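Local coordinates for beta-glucosidase (Pseudoalteromonas sp., PDB 3F95), which hydrolyses 1,3- and 1,4-beta-glucans as a whole exo-acting enzyme, probably with beta-glucosidase activity, and is represented here by its extra C-terminal beta-sandwich domain, at residues L90-D95 and I117-F122; K96-G101 and Q159-A164. All coordinates share one frame; numbering follows the deposited sequence. Where two conformers were deposited one is given.

Both contacts belong to the beta-sandwich of the C-terminal domain, which resembles galactose-binding domains in sequence. Their centres lie about 10 Å apart. Along the chain the order is 90-95, 96-101, 117-122, 159-164, so the two contacts interlock, and 96-101 continues directly from 90-95. Strands 87-94 and 161-171 are neighbours in one sheet, and each contact uses one of them. Arg93 pairs with Ala164 through the backbone, and the Asp95 carboxylate probably bonds to the Ser162 hydroxyl. Contact 1, wholly buried, reaches across the interior to the other sheet. Contact 2 lies where the loop after strand 87-94 runs beside the start of strand 161-171. It is partly buried and farther from the chain's centre.

Contact 1 (L90-D95 and I117-F122); sequences LKMRID and IDFSSF
The backbones of Ile94 and Phe119 stay far apart, with CA atoms 10.1 Å from each other, so the segments meet through side chains alone. Met92 and Ile94 point inward from strand 87-94. Phe119 and Phe122 come from the turn that follows strand 113-118, in the opposing sheet. Ile94 makes the nearest approach: its CD1 lies 3.6 Å from Phe119 CE2. Its CG1 is anti to the carbonyl carbon (chi1 -58°), and with chi2 at 180° the chain runs straight out to that ring. Met92 is extended as far as its sulfur. SD lies 4.2 Å from Phe122 CE1, close to the plane of the ring, which makes it a Met-aromatic contact at the edge. The same sulfur stands obliquely to the Phe119 ring, at 5.3 Å from its centroid. The two phenylalanines also pack on each other, with Phe122 CZ 4.0 Å above the plane of the Phe119 ring and over its centre. The turn beneath them is pinned by its own bonds. Asp118 O accepts both Ser121 N and Ser121 OG, the latter at 2.7 Å, and Phe122 N bonds to Phe119 O at 3.1 Å. Around the contact, Leu163 touches both Ile94 and Phe119, while Leu104 and Leu134 also touch Phe122. This is the buried interior of a beta-sandwich. The chemistry is hydrocarbon, aromatic and thioether, so cohesion between the sheets here rests mainly on close fit and dispersion, with the Met-aromatic approaches as the more specific element.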
loop_
_atom_site.group_PDB
_atom_site.type_symbol
_atom_site.label_atom_id
_atom_site.label_comp_id
_atom_site.label_asym_id
_atom_site.label_seq_id
_atom_site.Cartn_x
_atom_site.Cartn_y
_atom_site.Cartn_z
ATOM N N LEU A 90 2.743 7.594 1.094
ATOM C CA LEU A 90 2.959 6.572 2.110
ATOM C C LEU A 90 4.440 6.493 2.429
ATOM O O LEU A 90 5.263 6.936 1.638
ATOM C CB LEU A 90 2.451 5.198 1.629
ATOM C CG LEU A 90 3.210 4.509 0.465
ATOM C CD1 LEU A 90 2.903 2.996 0.400
ATOM C CD2 LEU A 90 2.900 5.130 -0.852
ATOM N N LYS A 91 4.785 5.961 3.590
ATOM C CA LYS A 91 6.174 5.595 3.831
ATOM C C LYS A 91 6.300 4.083 3.605
ATOM O O LYS A 91 5.401 3.314 3.962
ATOM C CB LYS A 91 6.610 5.990 5.244
ATOM C CG LYS A 91 6.498 7.522 5.485
ATOM C CD LYS A 91 6.947 7.908 6.890
ATOM C CE LYS A 91 6.876 9.446 7.088
ATOM N NZ LYS A 91 5.450 9.899 7.021
ATOM N N MET A 92 7.389 3.677 2.969
ATOM C CA MET A 92 7.629 2.248 2.699
ATOM C C MET A 92 9.094 1.931 2.955
ATOM O O MET A 92 9.967 2.791 2.730
ATOM C CB MET A 92 7.250 1.923 1.260
ATOM C CG MET A 92 7.418 0.442 0.878
ATOM S SD MET A 92 7.103 0.080 -0.840
ATOM C CE MET A 92 5.318 0.248 -0.878
ATOM N N ARG A 93 9.373 0.713 3.433
ATOM C CA ARG A 93 10.729 0.194 3.526
ATOM C C ARG A 93 10.689 -1.196 2.884
ATOM O O ARG A 93 9.840 -2.021 3.250
ATOM C CB ARG A 93 11.133 0.074 4.997
ATOM C CG ARG A 93 12.488 -0.573 5.239
ATOM C CD ARG A 93 12.799 -0.657 6.736
ATOM N NE ARG A 93 11.866 -1.587 7.385
ATOM C CZ ARG A 93 11.707 -1.744 8.696
ATOM N NH1 ARG A 93 12.419 -1.030 9.562
ATOM N NH2 ARG A 93 10.819 -2.627 9.147
ATOM N N ILE A 94 11.565 -1.464 1.926
ATOM C CA ILE A 94 11.581 -2.795 1.317
ATOM C C ILE A 94 12.807 -3.510 1.853
ATOM O O ILE A 94 13.926 -3.228 1.418
ATOM C CB ILE A 94 11.584 -2.721 -0.221
ATOM C CG1 ILE A 94 10.344 -1.934 -0.700
ATOM C CG2 ILE A 94 11.638 -4.161 -0.858
ATOM C CD1 ILE A 94 10.280 -1.819 -2.238
ATOM N N ASP A 95 12.600 -4.401 2.822
ATOM C CA ASP A 95 13.740 -5.115 3.410
ATOM C C ASP A 95 14.162 -6.367 2.649
ATOM O O ASP A 95 15.309 -6.793 2.741
ATOM C CB ASP A 95 13.520 -5.396 4.883
ATOM C CG ASP A 95 12.288 -6.211 5.121
ATOM O OD1 ASP A 95 11.179 -5.725 4.806
ATOM O OD2 ASP A 95 12.425 -7.335 5.635
ATOM N N ILE A 117 2.126 0.261 -11.069
ATOM C CA ILE A 117 3.567 0.541 -11.034
ATOM C C ILE A 117 4.308 -0.748 -10.739
ATOM O O ILE A 117 4.073 -1.341 -9.698
ATOM C CB ILE A 117 3.901 1.594 -9.911
ATOM C CG1 ILE A 117 3.203 2.931 -10.205
ATOM C CG2 ILE A 117 5.451 1.716 -9.680
ATOM C CD1 ILE A 117 3.138 3.887 -9.018
ATOM N N ASP A 118 5.224 -1.171 -11.622
ATOM C CA ASP A 118 6.082 -2.317 -11.295
ATOM C C ASP A 118 7.125 -1.930 -10.236
ATOM O O ASP A 118 7.677 -0.796 -10.255
ATOM C CB ASP A 118 6.813 -2.840 -12.530
ATOM C CG ASP A 118 5.868 -3.251 -13.631
ATOM O OD1 ASP A 118 4.859 -3.946 -13.337
ATOM O OD2 ASP A 118 6.149 -2.871 -14.782
ATOM N N PHE A 119 7.424 -2.851 -9.330
ATOM C CA PHE A 119 8.473 -2.552 -8.342
ATOM C C PHE A 119 9.814 -2.209 -8.992
ATOM O O PHE A 119 10.580 -1.422 -8.435
ATOM C CB PHE A 119 8.626 -3.666 -7.296
ATOM C CG PHE A 119 7.700 -3.488 -6.094
ATOM C CD1 PHE A 119 6.327 -3.295 -6.266
ATOM C CD2 PHE A 119 8.206 -3.491 -4.803
ATOM C CE1 PHE A 119 5.470 -3.113 -5.145
ATOM C CE2 PHE A 119 7.349 -3.319 -3.683
ATOM C CZ PHE A 119 5.988 -3.123 -3.875
ATOM N N SER A 120 10.086 -2.782 -10.159
ATOM C CA SER A 120 11.352 -2.496 -10.867
ATOM C C SER A 120 11.528 -1.000 -11.140
ATOM O O SER A 120 12.656 -0.513 -11.207
ATOM C CB SER A 120 11.417 -3.289 -12.178
ATOM O OG SER A 120 10.332 -2.952 -13.017
ATOM N N SER A 121 10.423 -0.286 -11.312
ATOM C CA SER A 121 10.448 1.146 -11.634
ATOM C C SER A 121 11.019 2.028 -10.526
ATOM O O SER A 121 11.436 3.147 -10.809
ATOM C CB SER A 121 9.066 1.661 -12.024
ATOM O OG SER A 121 8.218 1.775 -10.889
ATOM N N PHE A 122 10.969 1.558 -9.276
ATOM C CA PHE A 122 11.556 2.316 -8.159
ATOM C C PHE A 122 12.438 1.479 -7.243
ATOM O O PHE A 122 12.715 1.888 -6.111
ATOM C CB PHE A 122 10.481 3.105 -7.359
ATOM C CG PHE A 122 9.437 2.223 -6.650
ATOM C CD1 PHE A 122 9.397 2.168 -5.259
ATOM C CD2 PHE A 122 8.499 1.489 -7.385
ATOM C CE1 PHE A 122 8.423 1.380 -4.580
ATOM C CE2 PHE A 122 7.544 0.683 -6.732
ATOM C CZ PHE A 122 7.506 0.643 -5.330
#

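Contact 2 (K96-G101 and Q159-A164)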
loop_
_atom_site.group_PDB
_atom_site.type_symbol
_atom_site.label_atom_id
_atom_site.label_comp_id
_atom_site.label_asym_id
_atom_site.label_seq_id
_atom_site.Cartn_x
_atom_site.Cartn_y
_atom_site.Cartn_z
ATOM N N LYS A 96 13.259 -6.932 1.855
ATOM C CA LYS A 96 13.692 -7.941 0.896
ATOM C C LYS A 96 12.996 -7.719 -0.424
ATOM O O LYS A 96 11.777 -7.875 -0.515
ATOM C CB LYS A 96 13.461 -9.370 1.415
ATOM C CG LYS A 96 13.902 -10.445 0.411
ATOM C CD LYS A 96 13.712 -11.866 0.932
ATOM C CE LYS A 96 12.250 -12.263 0.963
ATOM N NZ LYS A 96 12.048 -13.732 1.146
ATOM N N ALA A 97 13.780 -7.321 -1.438
ATOM C CA ALA A 97 13.255 -7.065 -2.789
ATOM C C ALA A 97 12.686 -8.334 -3.416
ATOM O O ALA A 97 13.111 -9.452 -3.088
ATOM C CB ALA A 97 14.340 -6.419 -3.717
ATOM N N PRO A 98 11.663 -8.176 -4.263
ATOM C CA PRO A 98 11.014 -9.367 -4.822
ATOM C C PRO A 98 11.889 -10.011 -5.872
ATOM O O PRO A 98 12.285 -9.353 -6.833
ATOM C CB PRO A 98 9.731 -8.830 -5.438
ATOM C CG PRO A 98 9.951 -7.334 -5.628
ATOM C CD PRO A 98 11.045 -6.909 -4.687
ATOM N N GLU A 99 12.187 -11.289 -5.702
ATOM C CA GLU A 99 13.022 -11.963 -6.701
ATOM C C GLU A 99 12.347 -12.078 -8.077
ATOM O O GLU A 99 13.016 -11.936 -9.119
ATOM C CB GLU A 99 13.455 -13.317 -6.186
ATOM C CG GLU A 99 14.670 -13.830 -6.896
ATOM C CD GLU A 99 15.278 -14.996 -6.177
ATOM O OE1 GLU A 99 15.313 -14.951 -4.919
ATOM O OE2 GLU A 99 15.716 -15.948 -6.871
ATOM N N GLN A 100 11.034 -12.303 -8.087
ATOM C CA GLN A 100 10.283 -12.415 -9.344
ATOM C C GLN A 100 9.293 -11.278 -9.584
ATOM O O GLN A 100 8.357 -11.397 -10.378
ATOM C CB GLN A 100 9.580 -13.779 -9.444
ATOM C CG GLN A 100 10.570 -14.922 -9.530
ATOM C CD GLN A 100 9.964 -16.288 -9.240
ATOM O OE1 GLN A 100 8.802 -16.408 -8.827
ATOM N NE2 GLN A 100 10.769 -17.339 -9.441
ATOM N N GLY A 101 9.498 -10.187 -8.870
ATOM C CA GLY A 101 8.816 -8.951 -9.143
ATOM C C GLY A 101 7.595 -8.757 -8.262
ATOM O O GLY A 101 7.145 -9.676 -7.574
ATOM N N GLN A 159 5.005 -12.818 -5.084
ATOM C CA GLN A 159 5.125 -14.192 -4.569
ATOM C C GLN A 159 6.156 -14.259 -3.462
ATOM O O GLN A 159 6.148 -15.167 -2.635
ATOM C CB GLN A 159 5.553 -15.164 -5.678
ATOM C CG GLN A 159 4.612 -15.226 -6.844
ATOM C CD GLN A 159 5.125 -16.117 -7.950
ATOM O OE1 GLN A 159 5.774 -15.648 -8.890
ATOM N NE2 GLN A 159 4.844 -17.408 -7.846
ATOM N N ASN A 160 7.082 -13.306 -3.443
ATOM C CA ASN A 160 8.147 -13.357 -2.465
ATOM C C ASN A 160 8.726 -11.957 -2.285
ATOM O O ASN A 160 9.295 -11.401 -3.223
ATOM C CB ASN A 160 9.236 -14.324 -2.931
ATOM C CG ASN A 160 10.166 -14.689 -1.830
ATOM O OD1 ASN A 160 10.973 -13.865 -1.386
ATOM N ND2 ASN A 160 10.062 -15.925 -1.356
ATOM N N LEU A 161 8.585 -11.413 -1.083
ATOM C CA LEU A 161 8.762 -9.959 -0.873
ATOM C C LEU A 161 8.639 -9.688 0.614
ATOM O O LEU A 161 7.871 -10.351 1.300
ATOM C CB LEU A 161 7.632 -9.187 -1.571
ATOM C CG LEU A 161 7.468 -7.664 -1.340
ATOM C CD1 LEU A 161 8.726 -6.900 -1.850
ATOM C CD2 LEU A 161 6.240 -7.202 -2.090
ATOM N N SER A 162 9.424 -8.733 1.109
ATOM C CA SER A 162 9.256 -8.252 2.469
ATOM C C SER A 162 9.367 -6.725 2.503
ATOM O O SER A 162 10.380 -6.143 2.069
ATOM C CB SER A 162 10.281 -8.914 3.397
ATOM O OG SER A 162 10.102 -8.469 4.722
ATOM N N LEU A 163 8.346 -6.087 3.073
ATOM C CA LEU A 163 8.327 -4.639 3.157
ATOM C C LEU A 163 7.462 -4.217 4.322
ATOM O O LEU A 163 6.798 -5.037 4.933
ATOM C CB LEU A 163 7.825 -4.014 1.849
ATOM C CG LEU A 163 6.429 -4.418 1.312
ATOM C CD1 LEU A 163 5.252 -3.890 2.125
ATOM C CD2 LEU A 163 6.300 -4.039 -0.158
ATOM N N ALA A 164 7.492 -2.925 4.612
ATOM C CA ALA A 164 6.645 -2.366 5.656
ATOM C C ALA A 164 6.092 -1.060 5.141
ATOM O O ALA A 164 6.708 -0.420 4.296
ATOM C CB ALA A 164 7.418 -2.155 6.900
HETATM O O HOH W 1 12.461 -12.242 -3.099
HETATM O O HOH W 2 14.228 -14.236 -2.504
HETATM O O HOH W 3 6.715 -12.294 -7.449
#
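Lys96 and Ser162 form an antiparallel hydrogen-bonded pair, the tight end of this contact. Lys96 N reaches Ser162 O at 3.0 Å. Ser162 N returns to Lys96 O, also at 3.0 Å. Their CB atoms sit side by side on the same face of the sheet. In one of its two conformers the Ser162 hydroxyl bonds to Asn62 and Asp95. Next along, Pro98 CA makes a CH...O contact with Asn160 O at 3.1 Å. Pro98 and Leu161 lie alongside each other, pointing the same way, with Pro98 CD 3.7 Å from Leu161 CD1. In the beta-sandwich, 96-101 is the loop from strand 87-94 to strand 102-108 in the other sheet; 159-160 lead from strand 149-158 into strand 161-171, where residues 161-164 lie. The two segments run nearly antiparallel, 163° apart. The far side is looser and wetter. The Lys96 chain bends at chi3 (73°) and brings NZ to within 2.8 Å of Asn160 OD1, tilted from the amide carbonyl plane. Water 1 accepts a hydrogen bond from Glu99 N and lies within bonding distance of Ala97 O and Asn160 OD1; OD1 thus meets both the ammonium and the water. A leucine in place of Asn160 would probably leave the Lys96 ammonium without its mate and water 1 less firmly placed. Beyond this point the backbones part. Water 3 joins them, donating a hydrogen bond to Gly101 O at 2.7 Å and accepting one from Gln159 N at 3.0 Å.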